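Local coordinates for acyl-CoA Binding Protein (Moniliophthora perniciosa, PDB 3FP5) that probably binds long-chain acyl-CoA esters and so takes part in fatty acid metabolism, at residues A[81-84]-A[85-88]. Sequence-based numbering, arbitrary orientation.
Sequences VEKL and LEIL
Leu84 and Leu88, one turn apart on helix 73-91, pack obliquely on its buried face, with Leu84 CG 3.8 Å from Leu88 CD1. Leu88 CG lies 3.2 Å from Leu84 O, the oxygen that accepts Leu88 N-H, so backbone and side chain close tightly on the same atom. Val81 and Leu85 run side by side, and their branches meet at 3.9 Å between CG1 of Val81 and CD1 of Leu85. Four successive i to i+4 bonds, from Leu85 N to Val81 O through Leu88 N to Leu84 O, mark regular alpha-helix.

The solvent side is looser and polar. Glu86 stretches out straight, whereas Lys83 bends at chi2 (57°) and chi3 (69°), which carries its ammonium alongside Glu86 to a salt bridge of 2.9 Å between Lys83 NZ and Glu86 OE1. In this i to i+3 pair the ammonium reaches Glu86 OE1 on the syn side, 30° out of the carboxylate plane. A water accepts from Lys83 NZ and gives a weak bond to Glu86 OE2, bridging the two charges. Lys83 also makes a cation-pi contact with Tyr33.

Within the helical acyl-CoA-binding fold, Leu84 is packed between three helices, touching Ala11, Ile14 and Val15 of helix 5-17, Phe34 of helix 28-42 and Ile103 of helix 94-105; Ile87 continues the seam against Phe34, and Leu88 reaches Tyr99 and Ile100 of helix 94-105.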
loop_
_atom_site.group_PDB
_atom_site.type_symbol
_atom_site.label_atom_id
_atom_site.label_comp_id
_atom_site.label_asym_id
_atom_site.label_seq_id
_atom_site.Cartn_x
_atom_site.Cartn_y
_atom_site.Cartn_z
ATOM N N VAL A 81 1.842 -5.696 1.111
ATOM C CA VAL A 81 2.552 -6.567 0.166
ATOM C C VAL A 81 1.571 -7.401 -0.658
ATOM O O VAL A 81 1.663 -7.476 -1.891
ATOM C CB VAL A 81 3.564 -7.486 0.889
ATOM C CG1 VAL A 81 4.099 -8.570 -0.075
ATOM C CG2 VAL A 81 4.698 -6.653 1.486
ATOM N N GLU A 82 0.614 -8.020 0.020
ATOM C CA GLU A 82 -0.363 -8.847 -0.670
ATOM C C GLU A 82 -1.203 -8.083 -1.700
ATOM O O GLU A 82 -1.507 -8.622 -2.771
ATOM C CB GLU A 82 -1.249 -9.568 0.345
ATOM C CG GLU A 82 -0.521 -10.717 1.011
ATOM C CD GLU A 82 -1.378 -11.415 2.040
ATOM O OE1 GLU A 82 -2.488 -10.916 2.332
ATOM O OE2 GLU A 82 -0.933 -12.464 2.551
ATOM N N LYS A 83 -1.566 -6.836 -1.397
ATOM C CA LYS A 83 -2.304 -6.029 -2.363
ATOM C C LYS A 83 -1.465 -5.778 -3.618
ATOM O O LYS A 83 -1.970 -5.845 -4.742
ATOM C CB LYS A 83 -2.736 -4.690 -1.761
ATOM C CG LYS A 83 -3.479 -3.783 -2.747
ATOM C CD LYS A 83 -4.698 -4.487 -3.315
ATOM C CE LYS A 83 -5.764 -4.669 -2.239
ATOM N NZ LYS A 83 -6.992 -5.293 -2.788
ATOM N N LEU A 84 -0.184 -5.483 -3.429
ATOM C CA LEU A 84 0.692 -5.273 -4.577
ATOM C C LEU A 84 0.821 -6.570 -5.383
ATOM O O LEU A 84 0.756 -6.561 -6.622
ATOM C CB LEU A 84 2.071 -4.783 -4.122
ATOM C CG LEU A 84 3.086 -4.617 -5.256
ATOM C CD1 LEU A 84 2.553 -3.646 -6.333
ATOM C CD2 LEU A 84 4.421 -4.140 -4.706
ATOM N N LEU A 85 1.001 -7.696 -4.693
ATOM C CA LEU A 85 1.104 -8.971 -5.412
ATOM C C LEU A 85 -0.160 -9.264 -6.216
ATOM O O LEU A 85 -0.086 -9.717 -7.361
ATOM C CB LEU A 85 1.423 -10.129 -4.461
ATOM C CG LEU A 85 2.845 -10.076 -3.900
ATOM C CD1 LEU A 85 3.062 -11.144 -2.846
ATOM C CD2 LEU A 85 3.855 -10.224 -5.034
ATOM N N GLU A 86 -1.315 -8.993 -5.617
ATOM C CA GLU A 86 -2.598 -9.157 -6.288
ATOM C C GLU A 86 -2.594 -8.355 -7.583
ATOM O O GLU A 86 -2.905 -8.874 -8.654
ATOM C CB GLU A 86 -3.726 -8.667 -5.376
ATOM C CG GLU A 86 -5.088 -8.630 -6.029
ATOM C CD GLU A 86 -6.143 -8.009 -5.130
ATOM O OE1 GLU A 86 -5.821 -7.667 -3.968
ATOM O OE2 GLU A 86 -7.293 -7.858 -5.590
ATOM N N ILE A 87 -2.213 -7.088 -7.472
ATOM C CA ILE A 87 -2.211 -6.179 -8.612
ATOM C C ILE A 87 -1.227 -6.620 -9.699
ATOM O O ILE A 87 -1.540 -6.551 -10.890
ATOM C CB ILE A 87 -1.905 -4.734 -8.165
ATOM C CG1 ILE A 87 -3.117 -4.144 -7.455
ATOM C CG2 ILE A 87 -1.498 -3.870 -9.352
ATOM C CD1 ILE A 87 -2.807 -2.875 -6.653
ATOM N N LEU A 88 -0.045 -7.075 -9.286
ATOM C CA LEU A 88 0.976 -7.502 -10.234
ATOM C C LEU A 88 0.504 -8.756 -10.949
ATOM O O LEU A 88 0.726 -8.912 -12.140
ATOM C CB LEU A 88 2.302 -7.773 -9.516
ATOM C CG LEU A 88 2.987 -6.543 -8.910
ATOM C CD1 LEU A 88 4.188 -6.956 -8.088
ATOM C CD2 LEU A 88 3.395 -5.570 -10.011
HETATM O O HOH W 1 -8.057 -4.649 -5.390
#